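Side-chain contacts in alanyl-tRNA synthetase (Aquifex aeolicus, PDB 3G98), which charges tRNA with alanine, its C-terminal C-Ala domain bringing the editing and aminoacylation functions together on one tRNA: residues A[7-12]-A[58-63]; A[52-57]-A[71-76]; A[41-44]-A[49-52]. All blocks are in the same frame, centred on the assembly; numbering follows the deposited sequence. Where two conformers were deposited one is given.

Three levels of one alpha/beta domain are sampled here. Contact 3 is the hairpin itself, two antiparallel strands joined by backbone hydrogen bonds, with apolar side chains on one face and Ser44 and Asn51 on the other. Contact 2 joins helix 66-76 to strand 49-56, and its segments meet by apolar packing without a hydrogen bond. The two share Phe52, and Phe41 of contact 3 also touches Ile54 and Val73 of contact 2; both are buried. Contact 1 lies nearer the edge of the fold and is only partly buried: a single aromatic ring of strand 9-17 meets the loop after strand 49-56, and a lysine supplies its more exposed side.

Contact 1: A[7-12]-A[58-63]; sequences GDFTLH and KEISDK
Phe9 crosses to the 58-63 loop along the CD2-CE2 side of its ring, meeting Ile60 and Lys63. From CB the chain leads through CG to CD2, the first atom to touch, 3.8 Å from Ile60 CD1. One atom further on, CE2 is 4.2 Å from Lys63 CB, and at the tip CZ stays just as near that same methylene. The ring changes neighbours along one side, from a branched residue's methyl to the root of a lysine. Both partners reach the ring at a slant. With its first torsion at -44°, Phe9 holds CG beside its own backbone N, and this turns the ring out towards the loop. Ile60 answers with CG1 placed between its backbone N and carbonyl carbon (chi1 65°), which sends CD1 to CD2 of the ring. The Lys63 chain is extended beyond CG, carrying NZ past the ring to within 4.9 Å of Asp8 OD2; the opposite charges may attract weakly but are not in contact. Behind Ile60 the loop is pinned by its own bond, Ser61 OG to Lys58 O at 3.0 Å. This apolar packing joins the start of strand 9-17 to the loop preceding helix 66-76 in the DHHA1-family domain. Phe9 and Ile60 also touch Val39 of strand 38-46, while Leu109 of helix 98-110 packs on Phe9, which places the ring where strand 9-17, the helix and the loop converge.

Contact 2: A[52-57]-A[71-76]; sequences FVIGVS and REVGKV
With CG of Phe52 set between its backbone N and carbonyl carbon (chi1 50°), and CG2 of Val73 in the corresponding place on the helix, a ring and a methyl reach into the interface between strand and helix. They run past one another in opposite directions, so Phe52 CD2 comes within 4.2 Å of Val73 CG2 while the rest of the ring continues to the helix backbone. There CZ lies 3.5 Å from Gly74 CA, and CE2 follows at 3.7 Å from the same carbon. A side chain at Gly74 would be tight: a CB would stand only 3.5 Å from Phe52 CZ, which fits the glycine. This is a helix laid against the face of a beta-sheet, as in other alpha/beta folds, with the short segments 52-56 and 71-76 running nearly antiparallel at 158° and their axes 9.6 Å apart. Two residues along the strand, on the same face, Ile54 brings CD1 to the same methyl, a looser approach of 4.5 Å to Val73 CG2. Were Phe52 replaced by an alanine, the ring's cover over Gly74 would be lost, which would probably open a gap and leave Val73 less packing, from Ile54 and Phe41. Ile70, one turn back on the helix, touches Phe52 and Ile54, and Phe41 of strand 38-46 and Leu105 of helix 98-110 close in on Ile54.

Contact 3: A[41-44]-A[49-52]; sequences FIAS and KINF
Phe41 and Phe52 stand on the same face of the sheet but set their side chains at a slant to one another. The first torsion of Phe41 (175°) puts CG opposite the backbone N, swinging the ring across to the neighbouring strand until CE1 is 4.0 Å from Phe52 CB. The Phe52 ring itself leads off to helix 66-76, so the aromatic group of one residue rests against the root of the other. Next along this face, Ala43 sits directly across from Phe52, the two CB atoms 4.0 Å apart, and Ile50 leans in diagonally, its CD1 3.7 Å from Ala43 CB. The small methyl is thus bounded by larger side chains two residues apart on the partner strand, Ile50 and Phe52. These strands form a beta hairpin, 38-46 and 49-56, in which Ala43 with Phe52 is a non-hydrogen-bonded antiparallel pair and Ser44 with Asn51 a hydrogen-bonded one. The latter is closed by Ser44 N to Asn51 O at 2.8 Å and Asn51 N to Ser44 O at 3.0 Å. Asn51 O also receives a bent CA-H...O contact from Ala43 CA, 3.1 Å away. Ser44 and Asn51 turn their side chains to the other face, where Ser44 OG bonds to Val19 O and Asn51 OD1 to Gln89 NE2. On the apolar side helix 98-110 covers Phe41, whose ring meets that of Phe98 with the planes about 30° apart.

Contact 1: A[7-12]-A[58-63]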
loop_
_atom_site.group_PDB
_atom_site.type_symbol
_atom_site.label_atom_id
_atom_site.label_comp_id
_atom_site.label_asym_id
_atom_site.label_seq_id
_atom_site.Cartn_x
_atom_site.Cartn_y
_atom_site.Cartn_z
ATOM N N GLY A 7 15.238 -4.041 0.776
ATOM C CA GLY A 7 15.560 -5.445 0.934
ATOM C C GLY A 7 15.520 -6.095 -0.432
ATOM O O GLY A 7 16.090 -5.577 -1.386
ATOM N N ASP A 8 14.815 -7.216 -0.534
ATOM C CA ASP A 8 14.743 -7.952 -1.784
ATOM C C ASP A 8 13.507 -7.558 -2.592
ATOM O O ASP A 8 13.090 -8.292 -3.485
ATOM C CB ASP A 8 14.724 -9.458 -1.500
ATOM C CG ASP A 8 15.197 -10.283 -2.681
ATOM O OD1 ASP A 8 16.276 -9.974 -3.232
ATOM O OD2 ASP A 8 14.497 -11.250 -3.049
ATOM N N PHE A 9 12.922 -6.401 -2.279
ATOM C CA PHE A 9 11.688 -5.962 -2.940
ATOM C C PHE A 9 11.856 -4.619 -3.649
ATOM O O PHE A 9 12.783 -3.869 -3.353
ATOM C CB PHE A 9 10.550 -5.869 -1.914
ATOM C CG PHE A 9 10.496 -7.034 -0.966
ATOM C CD1 PHE A 9 10.904 -6.891 0.355
ATOM C CD2 PHE A 9 10.061 -8.276 -1.396
ATOM C CE1 PHE A 9 10.864 -7.966 1.231
ATOM C CE2 PHE A 9 10.018 -9.358 -0.523
ATOM C CZ PHE A 9 10.419 -9.202 0.789
ATOM N N THR A 10 10.961 -4.331 -4.596
ATOM C CA THR A 10 10.872 -2.999 -5.198
ATOM C C THR A 10 9.564 -2.337 -4.757
ATOM O O THR A 10 8.467 -2.809 -5.086
ATOM C CB THR A 10 10.937 -3.038 -6.746
ATOM O OG1 THR A 10 12.193 -3.582 -7.169
ATOM C CG2 THR A 10 10.788 -1.636 -7.332
ATOM N N LEU A 11 9.688 -1.252 -4.000
ATOM C CA LEU A 11 8.522 -0.543 -3.478
ATOM C C LEU A 11 8.106 0.609 -4.384
ATOM O O LEU A 11 8.919 1.466 -4.723
ATOM C CB LEU A 11 8.789 -0.024 -2.062
ATOM C CG LEU A 11 7.654 0.794 -1.433
ATOM C CD1 LEU A 11 6.404 -0.051 -1.255
ATOM C CD2 LEU A 11 8.093 1.388 -0.092
ATOM N N HIS A 12 6.839 0.600 -4.792
ATOM C CA HIS A 12 6.239 1.704 -5.539
ATOM C C HIS A 12 5.191 2.361 -4.647
ATOM O O HIS A 12 4.270 1.697 -4.145
ATOM C CB HIS A 12 5.577 1.201 -6.830
ATOM C CG HIS A 12 6.487 0.391 -7.697
ATOM N ND1 HIS A 12 7.339 0.963 -8.619
ATOM C CD2 HIS A 12 6.689 -0.946 -7.776
ATOM C CE1 HIS A 12 8.028 0.012 -9.227
ATOM N NE2 HIS A 12 7.652 -1.155 -8.734
ATOM N N LYS A 58 2.348 -11.658 -6.970
ATOM C CA LYS A 58 1.805 -12.887 -6.396
ATOM C C LYS A 58 2.897 -13.812 -5.855
ATOM O O LYS A 58 2.685 -14.522 -4.862
ATOM C CB LYS A 58 0.888 -13.618 -7.382
ATOM C CG LYS A 58 0.281 -14.884 -6.795
ATOM C CD LYS A 58 -1.218 -14.974 -7.042
ATOM C CE LYS A 58 -1.829 -16.079 -6.175
ATOM N NZ LYS A 58 -3.305 -15.908 -6.030
ATOM N N GLU A 59 4.069 -13.775 -6.484
ATOM C CA GLU A 59 5.185 -14.641 -6.096
ATOM C C GLU A 59 5.701 -14.381 -4.678
ATOM O O GLU A 59 6.295 -15.262 -4.069
ATOM C CB GLU A 59 6.340 -14.522 -7.093
ATOM C CG GLU A 59 6.035 -15.094 -8.474
ATOM C CD GLU A 59 5.311 -14.109 -9.382
ATOM O OE1 GLU A 59 5.006 -12.978 -8.936
ATOM O OE2 GLU A 59 5.054 -14.468 -10.552
ATOM N N ILE A 60 5.471 -13.180 -4.150
ATOM C CA ILE A 60 6.006 -12.816 -2.834
ATOM C C ILE A 60 4.926 -12.650 -1.756
ATOM O O ILE A 60 5.176 -12.077 -0.696
ATOM C CB ILE A 60 6.876 -11.538 -2.905
ATOM C CG1 ILE A 60 6.029 -10.328 -3.312
ATOM C CG2 ILE A 60 8.032 -11.739 -3.870
ATOM C CD1 ILE A 60 6.747 -8.998 -3.156
ATOM N N SER A 61 3.734 -13.172 -2.038
ATOM C CA SER A 61 2.586 -13.144 -1.117
ATOM C C SER A 61 2.862 -13.697 0.284
ATOM O O SER A 61 2.322 -13.190 1.270
ATOM C CB SER A 61 1.405 -13.920 -1.725
ATOM O OG SER A 61 0.885 -13.260 -2.867
ATOM N N ASP A 62 3.673 -14.748 0.378
ATOM C CA ASP A 62 4.019 -15.301 1.688
ATOM C C ASP A 62 5.026 -14.411 2.394
ATOM O O ASP A 62 4.990 -14.265 3.615
ATOM C CB ASP A 62 4.567 -16.732 1.573
ATOM C CG ASP A 62 3.469 -17.777 1.494
ATOM O OD1 ASP A 62 2.289 -17.419 1.699
ATOM O OD2 ASP A 62 3.785 -18.958 1.234
ATOM N N LYS A 63 5.924 -13.819 1.613
ATOM C CA LYS A 63 6.963 -12.952 2.146
ATOM C C LYS A 63 6.390 -11.638 2.645
ATOM O O LYS A 63 6.720 -11.191 3.746
ATOM C CB LYS A 63 8.038 -12.691 1.092
ATOM C CG LYS A 63 8.842 -13.933 0.752
ATOM C CD LYS A 63 9.800 -13.697 -0.401
ATOM C CE LYS A 63 10.464 -15.008 -0.805
ATOM N NZ LYS A 63 11.413 -14.858 -1.939
#

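Contact 2: A[52-57]-A[71-76]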
loop_
_atom_site.group_PDB
_atom_site.type_symbol
_atom_site.label_atom_id
_atom_site.label_comp_id
_atom_site.label_asym_id
_atom_site.label_seq_id
_atom_site.Cartn_x
_atom_site.Cartn_y
_atom_site.Cartn_z
ATOM N N PHE A 52 -6.536 3.614 0.899
ATOM C CA PHE A 52 -5.220 3.089 0.579
ATOM C C PHE A 52 -5.250 1.607 0.195
ATOM O O PHE A 52 -6.133 0.854 0.612
ATOM C CB PHE A 52 -4.243 3.340 1.738
ATOM C CG PHE A 52 -4.769 2.919 3.073
ATOM C CD1 PHE A 52 -5.572 3.780 3.823
ATOM C CD2 PHE A 52 -4.491 1.653 3.573
ATOM C CE1 PHE A 52 -6.073 3.401 5.049
ATOM C CE2 PHE A 52 -4.999 1.255 4.805
ATOM C CZ PHE A 52 -5.794 2.132 5.547
ATOM N N VAL A 53 -4.268 1.208 -0.602
ATOM C CA VAL A 53 -4.196 -0.147 -1.126
ATOM C C VAL A 53 -2.760 -0.656 -1.038
ATOM O O VAL A 53 -1.806 0.094 -1.257
ATOM C CB VAL A 53 -4.610 -0.188 -2.609
ATOM C CG1 VAL A 53 -4.350 -1.581 -3.212
ATOM C CG2 VAL A 53 -6.084 0.239 -2.788
ATOM N N ILE A 54 -2.625 -1.933 -0.725
ATOM C CA ILE A 54 -1.346 -2.629 -0.814
ATOM C C ILE A 54 -1.536 -3.773 -1.792
ATOM O O ILE A 54 -2.431 -4.604 -1.618
ATOM C CB ILE A 54 -0.903 -3.207 0.549
ATOM C CG1 ILE A 54 -0.709 -2.098 1.584
ATOM C CG2 ILE A 54 0.396 -4.015 0.389
ATOM C CD1 ILE A 54 0.650 -1.475 1.556
ATOM N N GLY A 55 -0.722 -3.786 -2.841
ATOM C CA GLY A 55 -0.709 -4.902 -3.786
ATOM C C GLY A 55 0.703 -5.432 -3.883
ATOM O O GLY A 55 1.655 -4.653 -3.903
ATOM N N VAL A 56 0.854 -6.752 -3.920
ATOM C CA VAL A 56 2.183 -7.340 -4.047
ATOM C C VAL A 56 2.217 -8.320 -5.219
ATOM O O VAL A 56 1.181 -8.857 -5.616
ATOM C CB VAL A 56 2.675 -8.034 -2.728
ATOM C CG1 VAL A 56 2.618 -7.070 -1.542
ATOM C CG2 VAL A 56 1.879 -9.278 -2.430
ATOM N N SER A 57 3.395 -8.523 -5.793
ATOM C CA SER A 57 3.552 -9.547 -6.818
ATOM C C SER A 57 3.118 -10.876 -6.224
ATOM O O SER A 57 3.490 -11.206 -5.096
ATOM C CB SER A 57 5.007 -9.636 -7.255
ATOM O OG SER A 57 5.418 -8.454 -7.900
ATOM N N ARG A 71 -3.160 -3.687 7.607
ATOM C CA ARG A 71 -3.593 -3.304 8.942
ATOM C C ARG A 71 -2.548 -2.477 9.682
ATOM O O ARG A 71 -2.897 -1.602 10.487
ATOM C CB ARG A 71 -3.955 -4.547 9.757
ATOM C CG ARG A 71 -5.234 -5.225 9.280
ATOM C CD ARG A 71 -5.401 -6.572 9.953
ATOM N NE ARG A 71 -6.755 -7.084 9.779
ATOM C CZ ARG A 71 -7.152 -7.820 8.748
ATOM N NH1 ARG A 71 -8.410 -8.244 8.680
ATOM N NH2 ARG A 71 -6.290 -8.135 7.788
ATOM N N GLU A 72 -1.274 -2.750 9.411
ATOM C CA GLU A 72 -0.175 -1.989 10.024
ATOM C C GLU A 72 -0.103 -0.541 9.520
ATOM O O GLU A 72 -0.036 0.396 10.321
ATOM C CB GLU A 72 1.162 -2.715 9.841
ATOM C CG GLU A 72 1.184 -4.070 10.563
ATOM C CD GLU A 72 2.420 -4.905 10.273
ATOM O OE1 GLU A 72 2.519 -5.463 9.159
ATOM O OE2 GLU A 72 3.280 -5.024 11.174
ATOM N N VAL A 73 -0.114 -0.352 8.200
ATOM C CA VAL A 73 -0.180 1.007 7.661
ATOM C C VAL A 73 -1.534 1.651 7.964
ATOM O O VAL A 73 -1.624 2.865 8.202
ATOM C CB VAL A 73 0.147 1.079 6.140
ATOM C CG1 VAL A 73 1.532 0.491 5.868
ATOM C CG2 VAL A 73 -0.920 0.382 5.295
ATOM N N GLY A 74 -2.587 0.834 7.972
ATOM C CA GLY A 74 -3.918 1.312 8.328
ATOM C C GLY A 74 -3.961 1.963 9.701
ATOM O O GLY A 74 -4.580 3.014 9.885
ATOM N N LYS A 75 -3.301 1.342 10.672
ATOM C CA LYS A 75 -3.241 1.909 12.019
ATOM C C LYS A 75 -2.661 3.326 12.014
ATOM O O LYS A 75 -3.208 4.232 12.647
ATOM C CB LYS A 75 -2.425 1.007 12.950
ATOM C CG LYS A 75 -2.167 1.611 14.315
ATOM C CD LYS A 75 -1.538 0.586 15.237
ATOM C CE LYS A 75 -1.449 1.103 16.662
ATOM N NZ LYS A 75 -0.953 0.031 17.558
ATOM N N VAL A 76 -1.556 3.509 11.297
ATOM C CA VAL A 76 -0.911 4.821 11.167
ATOM C C VAL A 76 -1.839 5.860 10.527
ATOM O O VAL A 76 -1.860 7.032 10.922
ATOM C CB VAL A 76 0.411 4.704 10.372
ATOM C CG1 VAL A 76 0.994 6.067 10.081
ATOM C CG2 VAL A 76 1.411 3.838 11.144
#

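Contact 3: A[41-44]-A[49-52]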
loop_
_atom_site.group_PDB
_atom_site.type_symbol
_atom_site.label_atom_id
_atom_site.label_comp_id
_atom_site.label_asym_id
_atom_site.label_seq_id
_atom_site.Cartn_x
_atom_site.Cartn_y
_atom_site.Cartn_z
ATOM N N PHE A 41 2.235 0.485 -2.619
ATOM C CA PHE A 41 1.457 1.114 -1.556
ATOM C C PHE A 41 1.005 2.470 -2.043
ATOM O O PHE A 41 1.775 3.428 -2.057
ATOM C CB PHE A 41 2.296 1.213 -0.273
ATOM C CG PHE A 41 1.630 1.957 0.863
ATOM C CD1 PHE A 41 0.274 1.790 1.145
ATOM C CD2 PHE A 41 2.379 2.803 1.672
ATOM C CE1 PHE A 41 -0.323 2.472 2.212
ATOM C CE2 PHE A 41 1.793 3.472 2.737
ATOM C CZ PHE A 41 0.435 3.310 2.999
ATOM N N ILE A 42 -0.242 2.552 -2.484
ATOM C CA ILE A 42 -0.729 3.825 -2.996
ATOM C C ILE A 42 -1.977 4.240 -2.248
ATOM O O ILE A 42 -2.688 3.411 -1.674
ATOM C CB ILE A 42 -0.978 3.818 -4.523
ATOM C CG1 ILE A 42 -2.016 2.758 -4.902
ATOM C CG2 ILE A 42 0.340 3.620 -5.278
ATOM C CD1 ILE A 42 -2.363 2.739 -6.395
ATOM N N ALA A 43 -2.228 5.536 -2.250
ATOM C CA ALA A 43 -3.318 6.078 -1.470
ATOM C C ALA A 43 -3.975 7.205 -2.247
ATOM O O ALA A 43 -3.382 7.767 -3.179
ATOM C CB ALA A 43 -2.803 6.581 -0.142
ATOM N N SER A 44 -5.207 7.526 -1.857
ATOM C CA SER A 44 -5.929 8.644 -2.449
ATOM C C SER A 44 -6.505 9.492 -1.338
ATOM O O SER A 44 -7.240 8.991 -0.480
ATOM C CB SER A 44 -7.060 8.148 -3.332
ATOM O OG SER A 44 -7.845 9.237 -3.802
ATOM N N LYS A 49 -10.186 12.555 4.371
ATOM C CA LYS A 49 -10.190 11.097 4.382
ATOM C C LYS A 49 -9.091 10.559 3.475
ATOM O O LYS A 49 -8.641 11.244 2.549
ATOM C CB LYS A 49 -11.551 10.559 3.935
ATOM C CG LYS A 49 -12.709 11.007 4.819
ATOM C CD LYS A 49 -12.430 10.700 6.287
ATOM C CE LYS A 49 -13.519 11.267 7.193
ATOM N NZ LYS A 49 -14.855 10.726 6.840
ATOM N N ILE A 50 -8.664 9.328 3.737
ATOM C CA ILE A 50 -7.691 8.689 2.869
ATOM C C ILE A 50 -8.030 7.202 2.650
ATOM O O ILE A 50 -8.344 6.465 3.587
ATOM C CB ILE A 50 -6.242 8.883 3.406
ATOM C CG1 ILE A 50 -5.213 8.235 2.482
ATOM C CG2 ILE A 50 -6.103 8.328 4.838
ATOM C CD1 ILE A 50 -3.795 8.738 2.742
ATOM N N ASN A 51 -8.000 6.789 1.394
ATOM C CA ASN A 51 -8.192 5.391 1.036
ATOM C C ASN A 51 -6.848 4.861 0.564
ATOM O O ASN A 51 -6.103 5.578 -0.090
ATOM C CB ASN A 51 -9.249 5.270 -0.071
ATOM C CG ASN A 51 -9.570 3.827 -0.426
ATOM O OD1 ASN A 51 -8.818 3.169 -1.140
ATOM N ND2 ASN A 51 -10.709 3.334 0.061
ATOM N N PHE A 52 -6.536 3.614 0.899
ATOM C CA PHE A 52 -5.220 3.089 0.579
ATOM C C PHE A 52 -5.250 1.607 0.195
ATOM O O PHE A 52 -6.133 0.854 0.612
ATOM C CB PHE A 52 -4.243 3.340 1.738
ATOM C CG PHE A 52 -4.769 2.919 3.073
ATOM C CD1 PHE A 52 -5.572 3.780 3.823
ATOM C CD2 PHE A 52 -4.491 1.653 3.573
ATOM C CE1 PHE A 52 -6.073 3.401 5.049
ATOM C CE2 PHE A 52 -4.999 1.255 4.805
ATOM C CZ PHE A 52 -5.794 2.132 5.547
#